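Local coordinates for metallo-beta-lactamase domain-containing protein (Thermotoga maritima, PDB 3H3E), which is of unknown function but binds zinc in a metallo-beta-lactamase fold, consistent with a metal-dependent hydrolase, at residues 129-143 and 158-170. The protein carries 2 engineered substitutions. Sequence-based numbering, arbitrary orientation.
Sequences NMFLLGPANLRGKVP and DLFEDEQTLVVRT
The F131 ring and the R169 guanidinium meet with their planes 78° apart: F131 CE1 sits over one face of the guanidinium, whose NH1 lies at the ring's edge, 3.4 Å from F131 CZ. N129 OD1 is at the guanidinium's own edge. These residues lie where strands 130-133 and 165-170 pair antiparallel in one of the two large sheets of the metallo-beta-lactamase fold. At the other end of the contact, P143 CG comes to the edge of the F160 ring, 4.0 Å from F160 CD1, while D158 OD2 lies over one face of that ring. F131 with V167 and L133 with T165 are hydrogen-bonded pairs; L133 CD1 packs on V167 CG2, and L133 also touches I192 of helix 185-193. Among the residues facing the other way, L132 lays both methyls against the Q164 amide, whose NE2 hydrogen-bonds to I67 O. Past the strands both segments continue as loops towards the metal site, where F160 comes close to the zinc ligands H71 and H182. E163 runs out extended (chi1 -177°, chi2 163°), and its OE2 accepts a hydrogen bond from H182 N. One water links the two loops, accepting from A136 N at 2.7 Å and donating to E163 OE1 at 2.9 Å.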
# COMPACT_ATOMS: atom_id res chain seq x y z
N ASN A 129 -8.27 11.57 11.86
CA ASN A 129 -6.84 11.65 11.65
C ASN A 129 -6.35 10.68 10.59
O ASN A 129 -5.15 10.49 10.43
CB ASN A 129 -6.11 11.46 12.98
CG ASN A 129 -6.39 12.58 13.98
OD1 ASN A 129 -6.12 13.76 13.70
ND2 ASN A 129 -6.94 12.23 15.14
N MSE A 130 -7.28 10.08 9.86
CA MSE A 130 -6.93 9.18 8.77
C MSE A 130 -7.42 9.76 7.45
O MSE A 130 -8.53 10.27 7.36
CB MSE A 130 -7.50 7.78 9.02
CG MSE A 130 -6.73 6.97 10.07
SE MSE A 130 -7.14 5.22 10.14
CE MSE A 130 -8.87 5.38 10.57
N PHE A 131 -6.57 9.67 6.42
CA PHE A 131 -6.85 10.23 5.11
C PHE A 131 -6.35 9.32 3.99
O PHE A 131 -5.31 8.69 4.11
CB PHE A 131 -6.11 11.56 4.92
CG PHE A 131 -6.41 12.58 5.95
CD1 PHE A 131 -5.67 12.64 7.12
CD2 PHE A 131 -7.42 13.50 5.75
CE1 PHE A 131 -5.95 13.58 8.07
CE2 PHE A 131 -7.70 14.44 6.70
CZ PHE A 131 -6.96 14.49 7.87
N LEU A 132 -7.07 9.30 2.88
CA LEU A 132 -6.59 8.65 1.69
C LEU A 132 -6.14 9.72 0.72
O LEU A 132 -6.88 10.67 0.45
CB LEU A 132 -7.69 7.85 1.03
CG LEU A 132 -7.92 6.46 1.58
CD1 LEU A 132 -9.23 5.93 1.04
CD2 LEU A 132 -6.75 5.57 1.19
N LEU A 133 -4.94 9.55 0.18
CA LEU A 133 -4.44 10.43 -0.85
C LEU A 133 -4.43 9.74 -2.20
O LEU A 133 -3.98 8.60 -2.31
CB LEU A 133 -3.05 10.94 -0.49
CG LEU A 133 -3.16 12.23 0.33
CD1 LEU A 133 -3.64 11.88 1.72
CD2 LEU A 133 -1.84 12.95 0.36
N GLY A 134 -4.92 10.43 -3.21
CA GLY A 134 -5.10 9.85 -4.53
C GLY A 134 -3.80 9.70 -5.28
O GLY A 134 -2.73 9.90 -4.71
N PRO A 135 -3.89 9.37 -6.57
CA PRO A 135 -2.71 9.07 -7.37
C PRO A 135 -1.68 10.18 -7.23
O PRO A 135 -2.00 11.35 -7.43
CB PRO A 135 -3.26 9.05 -8.80
CG PRO A 135 -4.68 8.94 -8.68
CD PRO A 135 -5.10 9.51 -7.39
N ALA A 136 -0.44 9.81 -6.90
CA ALA A 136 0.64 10.78 -6.73
C ALA A 136 1.01 11.43 -8.04
O ALA A 136 0.93 10.82 -9.10
CB ALA A 136 1.85 10.10 -6.14
N ASN A 137 1.43 12.68 -7.95
CA ASN A 137 1.96 13.41 -9.08
C ASN A 137 3.27 12.77 -9.52
O ASN A 137 4.20 12.65 -8.72
CB ASN A 137 2.18 14.87 -8.66
CG ASN A 137 2.78 15.73 -9.76
OD1 ASN A 137 3.27 15.24 -10.78
ND2 ASN A 137 2.77 17.04 -9.55
N LEU A 138 3.35 12.37 -10.78
CA LEU A 138 4.53 11.67 -11.28
C LEU A 138 5.78 12.53 -11.48
O LEU A 138 6.87 12.00 -11.68
CB LEU A 138 4.19 10.96 -12.58
CG LEU A 138 3.33 9.71 -12.41
CD1 LEU A 138 2.64 9.38 -13.70
CD2 LEU A 138 4.17 8.54 -11.92
N ARG A 139 5.62 13.85 -11.41
CA ARG A 139 6.72 14.78 -11.65
C ARG A 139 7.69 14.38 -12.76
O ARG A 139 8.91 14.43 -12.58
CB ARG A 139 7.49 15.04 -10.36
CG ARG A 139 6.67 15.78 -9.33
CD ARG A 139 7.22 15.65 -7.94
NE ARG A 139 6.30 16.23 -6.97
CZ ARG A 139 5.46 15.52 -6.24
NH1 ARG A 139 5.42 14.20 -6.35
NH2 ARG A 139 4.65 16.15 -5.40
N GLY A 140 7.14 13.98 -13.91
CA GLY A 140 7.96 13.61 -15.05
C GLY A 140 8.39 12.15 -15.10
O GLY A 140 8.89 11.70 -16.13
N LYS A 141 8.21 11.42 -14.00
CA LYS A 141 8.49 9.98 -13.97
C LYS A 141 7.28 9.18 -14.44
O LYS A 141 6.17 9.69 -14.44
CB LYS A 141 8.90 9.52 -12.57
CG LYS A 141 10.27 10.06 -12.12
CD LYS A 141 10.57 9.71 -10.67
CE LYS A 141 10.50 8.19 -10.43
NZ LYS A 141 10.31 7.82 -8.99
N VAL A 142 7.51 7.95 -14.85
CA VAL A 142 6.43 7.06 -15.26
C VAL A 142 6.69 5.69 -14.65
O VAL A 142 7.84 5.29 -14.48
CB VAL A 142 6.35 6.93 -16.78
CG1 VAL A 142 6.23 8.30 -17.42
CG2 VAL A 142 7.56 6.19 -17.33
N PRO A 143 5.61 4.96 -14.31
CA PRO A 143 5.75 3.71 -13.55
C PRO A 143 6.71 2.75 -14.22
O PRO A 143 6.73 2.70 -15.45
CB PRO A 143 4.32 3.15 -13.54
CG PRO A 143 3.46 4.35 -13.68
CD PRO A 143 4.20 5.28 -14.59
N ASP A 158 -0.60 1.55 -18.32
CA ASP A 158 -1.24 1.79 -17.02
C ASP A 158 -0.44 2.80 -16.20
O ASP A 158 0.72 2.54 -15.86
CB ASP A 158 -1.37 0.48 -16.24
CG ASP A 158 -2.28 0.58 -15.03
OD1 ASP A 158 -2.81 1.68 -14.75
OD2 ASP A 158 -2.47 -0.44 -14.34
N LEU A 159 -1.06 3.93 -15.86
CA LEU A 159 -0.39 4.96 -15.05
C LEU A 159 -0.85 4.93 -13.59
O LEU A 159 -0.41 5.72 -12.76
CB LEU A 159 -0.60 6.36 -15.64
CG LEU A 159 -0.17 6.66 -17.09
CD1 LEU A 159 0.22 8.12 -17.16
CD2 LEU A 159 0.99 5.81 -17.57
N PHE A 160 -1.75 4.00 -13.30
CA PHE A 160 -2.21 3.77 -11.94
C PHE A 160 -2.98 4.94 -11.37
O PHE A 160 -2.75 5.37 -10.24
CB PHE A 160 -1.05 3.32 -11.06
CG PHE A 160 -0.49 2.00 -11.46
CD1 PHE A 160 0.49 1.93 -12.43
CD2 PHE A 160 -0.98 0.83 -10.92
CE1 PHE A 160 1.00 0.69 -12.83
CE2 PHE A 160 -0.47 -0.41 -11.32
CZ PHE A 160 0.52 -0.48 -12.26
N GLU A 161 -3.93 5.42 -12.16
CA GLU A 161 -4.83 6.47 -11.73
C GLU A 161 -5.69 5.99 -10.57
O GLU A 161 -6.42 6.77 -9.95
CB GLU A 161 -5.73 6.89 -12.89
CG GLU A 161 -5.00 7.28 -14.15
CD GLU A 161 -4.43 8.68 -14.09
OE1 GLU A 161 -4.45 9.30 -12.99
OE2 GLU A 161 -3.97 9.18 -15.14
N ASP A 162 -5.59 4.69 -10.27
CA ASP A 162 -6.35 4.07 -9.18
C ASP A 162 -5.60 4.02 -7.85
O ASP A 162 -6.19 3.70 -6.84
CB ASP A 162 -6.74 2.65 -9.55
CG ASP A 162 -5.55 1.78 -9.92
OD1 ASP A 162 -4.70 2.24 -10.71
OD2 ASP A 162 -5.46 0.63 -9.44
N GLU A 163 -4.32 4.34 -7.87
CA GLU A 163 -3.46 4.20 -6.69
C GLU A 163 -3.75 5.22 -5.61
O GLU A 163 -3.85 6.41 -5.89
CB GLU A 163 -1.99 4.31 -7.09
CG GLU A 163 -1.04 4.11 -5.94
CD GLU A 163 0.37 3.81 -6.41
OE1 GLU A 163 1.12 4.77 -6.68
OE2 GLU A 163 0.72 2.61 -6.50
N GLN A 164 -3.88 4.76 -4.38
CA GLN A 164 -4.12 5.65 -3.25
C GLN A 164 -3.35 5.21 -2.04
O GLN A 164 -2.93 4.06 -1.93
CB GLN A 164 -5.61 5.76 -2.93
CG GLN A 164 -6.31 4.45 -2.72
CD GLN A 164 -7.78 4.63 -2.43
OE1 GLN A 164 -8.30 5.74 -2.51
NE2 GLN A 164 -8.46 3.55 -2.11
N THR A 165 -3.15 6.14 -1.12
CA THR A 165 -2.23 5.93 -0.02
C THR A 165 -2.88 6.41 1.26
O THR A 165 -3.58 7.41 1.28
CB THR A 165 -0.90 6.68 -0.26
OG1 THR A 165 -0.25 6.12 -1.41
CG2 THR A 165 0.04 6.53 0.91
N LEU A 166 -2.66 5.66 2.33
CA LEU A 166 -3.24 6.01 3.61
C LEU A 166 -2.28 6.87 4.41
O LEU A 166 -1.09 6.60 4.47
CB LEU A 166 -3.57 4.73 4.39
CG LEU A 166 -4.08 4.88 5.81
CD1 LEU A 166 -5.40 5.57 5.77
CD2 LEU A 166 -4.19 3.50 6.50
N VAL A 167 -2.80 7.93 5.00
CA VAL A 167 -2.03 8.76 5.92
C VAL A 167 -2.76 8.82 7.26
O VAL A 167 -3.93 9.18 7.34
CB VAL A 167 -1.81 10.18 5.37
CG1 VAL A 167 -0.95 11.00 6.31
CG2 VAL A 167 -1.17 10.10 4.02
N VAL A 168 -2.05 8.42 8.30
CA VAL A 168 -2.56 8.46 9.65
C VAL A 168 -1.80 9.55 10.38
O VAL A 168 -0.57 9.52 10.46
CB VAL A 168 -2.31 7.14 10.41
CG1 VAL A 168 -3.00 7.17 11.77
CG2 VAL A 168 -2.75 5.94 9.57
N ARG A 169 -2.55 10.52 10.91
CA ARG A 169 -1.97 11.66 11.60
C ARG A 169 -1.85 11.34 13.09
O ARG A 169 -2.84 11.11 13.78
CB ARG A 169 -2.83 12.90 11.34
CG ARG A 169 -2.32 14.18 11.95
CD ARG A 169 -3.43 15.21 11.91
NE ARG A 169 -3.35 16.09 10.75
CZ ARG A 169 -4.41 16.58 10.11
NH1 ARG A 169 -5.63 16.23 10.51
NH2 ARG A 169 -4.25 17.40 9.06
N THR A 170 -0.61 11.32 13.55
CA THR A 170 -0.21 10.88 14.88
C THR A 170 0.40 12.08 15.61
O THR A 170 0.85 13.03 14.95
CB THR A 170 0.83 9.73 14.71
OG1 THR A 170 0.14 8.48 14.76
CG2 THR A 170 1.93 9.74 15.75
O HOH W 1 -0.68 8.15 -3.35
O HOH W 2 0.10 7.36 -5.95